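Local coordinates for protein serine acetyltransferase (Entamoeba histolytica, PDB 3Q1X) that probably catalyses the acetylation of the L-serine hydroxyl, a step of cysteine biosynthesis, and is built from a helical domain and a left-handed beta helix, at residues D21-K26 with T102-L107; I44-F49 with L122-Y127; V141-E144 with Y150-E153. One frame throughout, in Å; residues are numbered along the deposited sequence.

Contact 1. Residues D21-K26 with T102-L107; sequences DAFHSK and TLKTDL
The side chain of K104 lies over one face of the F23 ring, and L107 meets the same ring at its rim. K104 can be followed from its base outward. CB lies 3.9 Å from F23 CE1. CG comes closer to that corner, 3.7 Å from F23 CE1, and it also touches CD1. CD spans from CG to CE without a close approach to the ring. The chain bends here, at chi3 (77°), and the bend carries CE across the ring instead of past it. CE ends 3.5 Å above the ring plane, over its centre. Its line to the F23 centroid is only 14° off the ring normal, so this is a well-placed CH-pi contact. The nearest single pair is K104 CE with F23 CE2, at 3.5 Å. NZ goes on beyond, 4.7 Å from the F23 centroid and still over the face, which makes a cation-pi contact. NZ also forms salt bridges with E20 and D19, which lie just before the 21-26 segment. The ammonium is thus shared between the ring face and two carboxylates, which would be expected to limit its freedom.

L107 stands one helical turn further on. Its CD1 is 3.9 Å from F23 CE1, in the plane of the ring. The ring is thus met over a face by one residue and at an edge by the other. No hydrogen bond joins the two segments.

F23 closes a short 3-10 turn, 21-23, in the loop between helices 2-18 and 36-45. Helix 82-113 carries K104 and L107. Helix 120-126 adds L120 against F23, and I123 and I124 against L107. F130 of helix 128-144 also reaches L107, so the contact joins the loop after helix 2-18 to the packed helices of the helical domain.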
loop_
_atom_site.group_PDB
_atom_site.type_symbol
_atom_site.label_atom_id
_atom_site.label_comp_id
_atom_site.label_asym_id
_atom_site.label_seq_id
_atom_site.Cartn_x
_atom_site.Cartn_y
_atom_site.Cartn_z
ATOM N N ASP A 21 2.064 19.674 27.010
ATOM C CA ASP A 21 1.588 18.368 27.504
ATOM C C ASP A 21 0.997 17.459 26.423
ATOM O O ASP A 21 1.079 16.233 26.532
ATOM C CB ASP A 21 0.600 18.563 28.656
ATOM C CG ASP A 21 0.964 19.756 29.510
ATOM O OD1 ASP A 21 1.769 19.591 30.456
ATOM O OD2 ASP A 21 0.490 20.873 29.192
ATOM N N ALA A 22 0.416 18.070 25.393
ATOM C CA ALA A 22 -0.151 17.349 24.250
ATOM C C ALA A 22 0.876 16.486 23.512
ATOM O O ALA A 22 0.507 15.531 22.818
ATOM C CB ALA A 22 -0.811 18.325 23.289
ATOM N N PHE A 23 2.157 16.819 23.680
ATOM C CA PHE A 23 3.248 16.082 23.051
ATOM C C PHE A 23 3.854 15.075 24.031
ATOM O O PHE A 23 4.889 14.470 23.758
ATOM C CB PHE A 23 4.313 17.052 22.524
ATOM C CG PHE A 23 3.792 18.023 21.502
ATOM C CD1 PHE A 23 3.713 17.660 20.154
ATOM C CD2 PHE A 23 3.375 19.301 21.879
ATOM C CE1 PHE A 23 3.230 18.552 19.203
ATOM C CE2 PHE A 23 2.886 20.198 20.929
ATOM C CZ PHE A 23 2.812 19.825 19.590
ATOM N N HIS A 24 3.186 14.896 25.166
ATOM C CA HIS A 24 3.650 13.978 26.194
ATOM C C HIS A 24 2.577 12.949 26.556
ATOM O O HIS A 24 1.385 13.152 26.303
ATOM C CB HIS A 24 4.061 14.750 27.457
ATOM C CG HIS A 24 5.374 15.467 27.344
ATOM N ND1 HIS A 24 6.554 14.826 27.030
ATOM C CD2 HIS A 24 5.696 16.767 27.548
ATOM C CE1 HIS A 24 7.542 15.703 27.031
ATOM N NE2 HIS A 24 7.048 16.888 27.335
ATOM N N SER A 25 3.020 11.848 27.154
ATOM C CA SER A 25 2.125 10.838 27.710
ATOM C C SER A 25 2.815 10.028 28.803
ATOM O O SER A 25 4.015 9.748 28.715
ATOM C CB SER A 25 1.643 9.888 26.615
ATOM O OG SER A 25 0.619 9.043 27.102
ATOM N N LYS A 26 2.041 9.648 29.821
ATOM C CA LYS A 26 2.504 8.720 30.864
ATOM C C LYS A 26 2.154 7.271 30.517
ATOM O O LYS A 26 2.509 6.342 31.254
ATOM C CB LYS A 26 1.862 9.062 32.214
ATOM C CG LYS A 26 2.139 10.461 32.737
ATOM C CD LYS A 26 1.300 10.729 33.973
ATOM C CE LYS A 26 1.512 12.128 34.518
ATOM N NZ LYS A 26 1.013 12.229 35.918
ATOM N N THR A 102 9.561 21.403 13.319
ATOM C CA THR A 102 8.666 21.343 12.173
ATOM C C THR A 102 7.645 20.217 12.331
ATOM O O THR A 102 6.470 20.386 11.988
ATOM C CB THR A 102 9.433 21.149 10.857
ATOM O OG1 THR A 102 10.392 22.196 10.714
ATOM C CG2 THR A 102 8.478 21.183 9.674
ATOM N N LEU A 103 8.097 19.072 12.841
ATOM C CA LEU A 103 7.206 17.919 13.016
ATOM C C LEU A 103 6.088 18.233 14.011
ATOM O O LEU A 103 4.964 17.749 13.861
ATOM C CB LEU A 103 7.987 16.673 13.442
ATOM C CG LEU A 103 8.767 15.959 12.331
ATOM C CD1 LEU A 103 9.593 14.837 12.933
ATOM C CD2 LEU A 103 7.847 15.408 11.240
ATOM N N LYS A 104 6.392 19.060 15.012
ATOM C CA LYS A 104 5.354 19.518 15.936
ATOM C C LYS A 104 4.268 20.288 15.187
ATOM O O LYS A 104 3.077 20.063 15.432
ATOM C CB LYS A 104 5.949 20.368 17.065
ATOM C CG LYS A 104 6.637 19.536 18.132
ATOM C CD LYS A 104 7.273 20.424 19.192
ATOM C CE LYS A 104 6.235 20.967 20.159
ATOM N NZ LYS A 104 6.814 22.008 21.070
ATOM N N THR A 105 4.677 21.185 14.289
ATOM C CA THR A 105 3.711 21.962 13.493
ATOM C C THR A 105 2.883 21.065 12.565
ATOM O O THR A 105 1.676 21.284 12.394
ATOM C CB THR A 105 4.365 23.103 12.663
ATOM O OG1 THR A 105 5.102 22.562 11.558
ATOM C CG2 THR A 105 5.276 23.991 13.524
ATOM N N ASP A 106 3.518 20.057 11.967
ATOM C CA ASP A 106 2.790 19.067 11.162
ATOM C C ASP A 106 1.692 18.367 11.975
ATOM O O ASP A 106 0.590 18.107 11.472
ATOM C CB ASP A 106 3.752 18.029 10.568
ATOM C CG ASP A 106 4.850 18.659 9.724
ATOM O OD1 ASP A 106 4.595 19.668 9.026
ATOM O OD2 ASP A 106 5.983 18.150 9.756
ATOM N N LEU A 107 1.994 18.053 13.231
ATOM C CA LEU A 107 1.004 17.437 14.117
ATOM C C LEU A 107 -0.161 18.367 14.407
ATOM O O LEU A 107 -1.321 17.963 14.321
ATOM C CB LEU A 107 1.649 16.977 15.419
ATOM C CG LEU A 107 2.549 15.757 15.356
ATOM C CD1 LEU A 107 3.340 15.686 16.630
ATOM C CD2 LEU A 107 1.749 14.459 15.157
#

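Contact 2. Residues I44-F49 with L122-Y127; sequences IFFPDF and LIIRCY
I124 turns CG1 anti to its carbonyl carbon (chi1 -65°), and with chi2 extended CD1 is sent out between the rings of F46 and F49. CD1 lies over one face of F49, 4.0 Å from the ring centroid and 28° off the normal, a CH-pi contact. Its closest ring atom is F49 CE2, at 3.6 Å. The other branch, CG2, packs on the root of the same ring and lies 3.9 Å from F46 CB. The two side chains F49 and I124 cross at about a right angle.

R125 bends at chi2 and chi3, and this folds its guanidinium back toward F49. NH1 donates to F49 O at 2.9 Å, close to the line of the C=O bond. The N-H...O angle is 140°, so the bond is bent, and F49 O sits somewhat out of the guanidinium plane. Here the end of helix 36-45 and the short, weakly bonded helix 47-50 that follows F46 meet helix 120-126, inside the helical domain that precedes the left-handed beta helix. The rest of the guanidinium is used as well. NH2 hydrogen-bonds to P30 O and makes a salt bridge to E153 of the second subunit, while NE hydrogen-bonds to Y79 OH of that subunit. L107 of helix 82-113 also touches F46.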
loop_
_atom_site.group_PDB
_atom_site.type_symbol
_atom_site.label_atom_id
_atom_site.label_comp_id
_atom_site.label_asym_id
_atom_site.label_seq_id
_atom_site.Cartn_x
_atom_site.Cartn_y
_atom_site.Cartn_z
ATOM N N ILE A 44 13.197 8.749 18.882
ATOM C CA ILE A 44 14.004 9.959 19.036
ATOM C C ILE A 44 13.146 11.217 19.199
ATOM O O ILE A 44 13.381 12.028 20.102
ATOM C CB ILE A 44 14.963 10.125 17.828
ATOM C CG1 ILE A 44 15.944 8.939 17.754
ATOM C CG2 ILE A 44 15.699 11.465 17.887
ATOM C CD1 ILE A 44 16.685 8.806 16.425
ATOM N N PHE A 45 12.160 11.377 18.319
ATOM C CA PHE A 45 11.308 12.566 18.319
ATOM C C PHE A 45 10.156 12.529 19.313
ATOM O O PHE A 45 9.797 13.566 19.862
ATOM C CB PHE A 45 10.757 12.849 16.917
ATOM C CG PHE A 45 11.786 13.351 15.939
ATOM C CD1 PHE A 45 12.690 14.355 16.291
ATOM C CD2 PHE A 45 11.825 12.839 14.646
ATOM C CE1 PHE A 45 13.638 14.818 15.369
ATOM C CE2 PHE A 45 12.753 13.304 13.715
ATOM C CZ PHE A 45 13.663 14.294 14.076
ATOM N N PHE A 46 9.569 11.350 19.520
ATOM C CA PHE A 46 8.420 11.203 20.423
ATOM C C PHE A 46 8.547 9.985 21.344
ATOM O O PHE A 46 7.742 9.044 21.261
ATOM C CB PHE A 46 7.116 11.166 19.608
ATOM C CG PHE A 46 6.973 12.320 18.652
ATOM C CD1 PHE A 46 6.573 13.571 19.110
ATOM C CD2 PHE A 46 7.266 12.163 17.300
ATOM C CE1 PHE A 46 6.460 14.649 18.237
ATOM C CE2 PHE A 46 7.154 13.234 16.414
ATOM C CZ PHE A 46 6.751 14.479 16.882
ATOM N N PRO A 47 9.561 10.000 22.240
ATOM C CA PRO A 47 9.855 8.837 23.085
ATOM C C PRO A 47 8.704 8.372 23.987
ATOM O O PRO A 47 8.615 7.186 24.269
ATOM C CB PRO A 47 11.032 9.310 23.942
ATOM C CG PRO A 47 11.018 10.800 23.853
ATOM C CD PRO A 47 10.515 11.098 22.485
ATOM N N ASP A 48 7.845 9.288 24.429
ATOM C CA ASP A 48 6.711 8.944 25.309
ATOM C C ASP A 48 5.755 7.946 24.673
ATOM O O ASP A 48 5.010 7.245 25.362
ATOM C CB ASP A 48 5.906 10.189 25.679
ATOM C CG ASP A 48 6.541 10.995 26.789
ATOM O OD1 ASP A 48 7.498 10.509 27.429
ATOM O OD2 ASP A 48 6.063 12.117 27.021
ATOM N N PHE A 49 5.776 7.895 23.349
ATOM C CA PHE A 49 4.788 7.122 22.615
ATOM C C PHE A 49 5.356 5.824 22.088
ATOM O O PHE A 49 4.608 4.956 21.644
ATOM C CB PHE A 49 4.204 7.977 21.489
ATOM C CG PHE A 49 3.619 9.267 21.976
ATOM C CD1 PHE A 49 2.325 9.308 22.481
ATOM C CD2 PHE A 49 4.371 10.442 21.958
ATOM C CE1 PHE A 49 1.788 10.498 22.950
ATOM C CE2 PHE A 49 3.837 11.634 22.428
ATOM C CZ PHE A 49 2.544 11.664 22.919
ATOM N N LEU A 122 -2.724 9.878 18.960
ATOM C CA LEU A 122 -3.120 8.899 17.928
ATOM C C LEU A 122 -2.470 9.184 16.574
ATOM O O LEU A 122 -2.152 8.258 15.810
ATOM C CB LEU A 122 -4.643 8.840 17.763
ATOM C CG LEU A 122 -5.108 7.612 16.969
ATOM C CD1 LEU A 122 -4.723 6.315 17.704
ATOM C CD2 LEU A 122 -6.592 7.675 16.725
ATOM N N ILE A 123 -2.279 10.470 16.285
ATOM C CA ILE A 123 -1.593 10.904 15.077
ATOM C C ILE A 123 -0.142 10.450 15.100
ATOM O O ILE A 123 0.356 9.862 14.131
ATOM C CB ILE A 123 -1.707 12.442 14.895
ATOM C CG1 ILE A 123 -3.181 12.866 14.980
ATOM C CG2 ILE A 123 -1.090 12.868 13.565
ATOM C CD1 ILE A 123 -3.428 14.370 14.830
ATOM N N ILE A 124 0.506 10.702 16.235
ATOM C CA ILE A 124 1.866 10.266 16.501
ATOM C C ILE A 124 2.003 8.753 16.381
ATOM O O ILE A 124 2.926 8.267 15.745
ATOM C CB ILE A 124 2.330 10.735 17.896
ATOM C CG1 ILE A 124 2.384 12.271 17.911
ATOM C CG2 ILE A 124 3.654 10.052 18.285
ATOM C CD1 ILE A 124 2.668 12.909 19.251
ATOM N N ARG A 125 1.066 8.024 16.978
ATOM C CA ARG A 125 1.165 6.574 17.033
ATOM C C ARG A 125 0.948 5.895 15.688
ATOM O O ARG A 125 1.615 4.914 15.388
ATOM C CB ARG A 125 0.183 6.010 18.060
ATOM C CG ARG A 125 0.598 6.227 19.505
ATOM C CD ARG A 125 1.659 5.236 19.930
ATOM N NE ARG A 125 1.188 3.863 19.789
ATOM C CZ ARG A 125 1.949 2.783 19.920
ATOM N NH1 ARG A 125 3.252 2.900 20.175
ATOM N NH2 ARG A 125 1.404 1.579 19.781
ATOM N N CYS A 126 0.021 6.398 14.872
ATOM C CA CYS A 126 -0.416 5.589 13.727
ATOM C C CYS A 126 -0.925 6.315 12.486
ATOM O O CYS A 126 -1.334 5.652 11.546
ATOM C CB CYS A 126 -1.488 4.591 14.177
ATOM S SG CYS A 126 -3.109 5.338 14.389
ATOM N N TYR A 127 -0.913 7.647 12.459
ATOM C CA TYR A 127 -1.381 8.341 11.241
ATOM C C TYR A 127 -0.333 8.206 10.129
ATOM O O TYR A 127 0.811 8.616 10.314
ATOM C CB TYR A 127 -1.698 9.811 11.508
ATOM C CG TYR A 127 -3.148 10.092 11.887
ATOM C CD1 TYR A 127 -3.843 11.138 11.275
ATOM C CD2 TYR A 127 -3.825 9.312 12.831
ATOM C CE1 TYR A 127 -5.158 11.408 11.597
ATOM C CE2 TYR A 127 -5.158 9.581 13.172
ATOM C CZ TYR A 127 -5.820 10.627 12.536
ATOM O OH TYR A 127 -7.133 10.914 12.854
#

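Contact 3. Residues V141-E144 with Y150-E153; sequences VLYE and YCRE
Apolar packing makes up most of this contact, with L142 facing Y150 and C151. L142 CB and C151 CB meet at 3.7 Å, and the two backbones come close at the same place, with CA atoms 6.0 Å apart. L142 CG is anti to the carbonyl carbon (chi1 -78°), and with chi2 extended CD1 reaches Y150. The closest pair is L142 CD1 with Y150 CD2, at 3.6 Å. CE2 of the same ring lies 3.8 Å from L142 CD1. The methyl therefore sits by one side of the ring, at an oblique angle.

A sulfur-aromatic contact is the second kind. C151 places SG between its backbone N and carbonyl carbon (chi1 64°), and this turns the sulfur toward Y143. SG lies 4.1 Å from Y143 CD1 and 5.5 Å from the ring centroid. It is 82° off the ring normal, so the sulfur is at the edge, near the plane of the ring.

The two segments lie on consecutive helices, 128-144 and 150-162, joined by a short linker, within the helical domain. The next elements along the chain are the first strands of the left-handed beta helix. L142 is also packed against C88 and I92 of helix 82-113, and the Y150 ring is lined by Y71, I72, S75 and V76 of helix 59-79.

Hydrogen bonds play no part across the contact itself, and the polar ends turn to other partners. Y143 OH forms a hydrogen bond with E188, and Y150 OH forms one with E37. In the linker, E147 accepts from the backbone N atoms of Y150 and C151 at the start of the second helix.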
loop_
_atom_site.group_PDB
_atom_site.type_symbol
_atom_site.label_atom_id
_atom_site.label_comp_id
_atom_site.label_asym_id
_atom_site.label_seq_id
_atom_site.Cartn_x
_atom_site.Cartn_y
_atom_site.Cartn_z
ATOM N N VAL A 141 17.118 15.896 3.954
ATOM C CA VAL A 141 18.454 16.406 4.342
ATOM C C VAL A 141 19.566 15.666 3.583
ATOM O O VAL A 141 20.539 16.279 3.131
ATOM C CB VAL A 141 18.684 16.385 5.876
ATOM C CG1 VAL A 141 20.044 16.967 6.225
ATOM C CG2 VAL A 141 17.609 17.187 6.579
ATOM N N LEU A 142 19.405 14.351 3.437
ATOM C CA LEU A 142 20.278 13.555 2.581
ATOM C C LEU A 142 20.290 14.071 1.146
ATOM O O LEU A 142 21.364 14.247 0.559
ATOM C CB LEU A 142 19.885 12.079 2.616
ATOM C CG LEU A 142 20.335 11.283 3.840
ATOM C CD1 LEU A 142 19.826 9.866 3.743
ATOM C CD2 LEU A 142 21.853 11.291 3.951
ATOM N N TYR A 143 19.108 14.330 0.589
ATOM C CA TYR A 143 19.011 14.840 -0.770
ATOM C C TYR A 143 19.736 16.184 -0.867
ATOM O O TYR A 143 20.509 16.423 -1.799
ATOM C CB TYR A 143 17.549 14.972 -1.228
ATOM C CG TYR A 143 17.421 15.283 -2.708
ATOM C CD1 TYR A 143 17.313 14.259 -3.655
ATOM C CD2 TYR A 143 17.451 16.604 -3.164
ATOM C CE1 TYR A 143 17.216 14.549 -5.022
ATOM C CE2 TYR A 143 17.364 16.902 -4.515
ATOM C CZ TYR A 143 17.241 15.879 -5.438
ATOM O OH TYR A 143 17.157 16.188 -6.776
ATOM N N GLU A 144 19.507 17.037 0.125
ATOM C CA GLU A 144 20.174 18.341 0.172
ATOM C C GLU A 144 21.711 18.260 0.266
ATOM O O GLU A 144 22.396 19.216 -0.096
ATOM C CB GLU A 144 19.581 19.220 1.282
ATOM C CG GLU A 144 18.198 19.782 0.915
ATOM C CD GLU A 144 17.565 20.643 2.006
ATOM O OE1 GLU A 144 17.782 20.380 3.213
ATOM O OE2 GLU A 144 16.822 21.585 1.650
ATOM N N TYR A 150 20.389 6.254 -1.445
ATOM C CA TYR A 150 19.816 5.760 -0.198
ATOM C C TYR A 150 18.586 6.566 0.252
ATOM O O TYR A 150 17.619 5.980 0.755
ATOM C CB TYR A 150 20.875 5.604 0.918
ATOM C CG TYR A 150 20.255 5.362 2.275
ATOM C CD1 TYR A 150 19.515 4.201 2.542
ATOM C CD2 TYR A 150 20.379 6.308 3.280
ATOM C CE1 TYR A 150 18.916 4.005 3.794
ATOM C CE2 TYR A 150 19.806 6.117 4.522
ATOM C CZ TYR A 150 19.076 4.974 4.778
ATOM O OH TYR A 150 18.508 4.818 6.024
ATOM N N CYS A 151 18.600 7.889 0.047
ATOM C CA CYS A 151 17.430 8.725 0.398
ATOM C C CYS A 151 16.178 8.297 -0.376
ATOM O O CYS A 151 15.072 8.350 0.160
ATOM C CB CYS A 151 17.710 10.233 0.233
ATOM S SG CYS A 151 18.057 10.809 -1.472
ATOM N N ARG A 152 16.356 7.842 -1.617
ATOM C CA ARG A 152 15.240 7.260 -2.356
ATOM C C ARG A 152 14.801 5.909 -1.781
ATOM O O ARG A 152 13.599 5.649 -1.674
ATOM C CB ARG A 152 15.550 7.138 -3.851
ATOM C CG ARG A 152 14.428 6.461 -4.642
ATOM C CD ARG A 152 13.135 7.289 -4.700
ATOM N NE ARG A 152 12.102 6.631 -5.510
ATOM C CZ ARG A 152 11.981 6.736 -6.835
ATOM N NH1 ARG A 152 12.822 7.486 -7.544
ATOM N NH2 ARG A 152 11.012 6.083 -7.457
ATOM N N GLU A 153 15.765 5.062 -1.398
ATOM C CA GLU A 153 15.463 3.753 -0.809
ATOM C C GLU A 153 14.662 3.904 0.482
ATOM O O GLU A 153 13.685 3.193 0.713
ATOM C CB GLU A 153 16.747 2.969 -0.521
ATOM C CG GLU A 153 16.508 1.541 -0.043
ATOM C CD GLU A 153 17.762 0.689 -0.121
ATOM O OE1 GLU A 153 18.819 1.123 0.388
ATOM O OE2 GLU A 153 17.691 -0.407 -0.697
#

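How the contacts relate
Contacts 1 and 2 are neighbours, with centres 8 Å apart. They touch directly: H24 ND1 lies 2.8 Å from D48 OD2, a probable hydrogen bond, and L103 CD1 packs 3.4 Å from F45 CD2. Their segments alternate along the chain. Contact 3 follows both in sequence and lies about 25 Å from contact 1 and 23 Å from contact 2, between centres. Contacts 2 and 3 still meet between subunits of the trimer, where R125 reaches E153 of a neighbouring subunit. A bound serine lies about 9 Å from the side chain of Y143 in contact 3. Residues seen around bound serine include A206, H208, R222 and H223, all outside the three contacts.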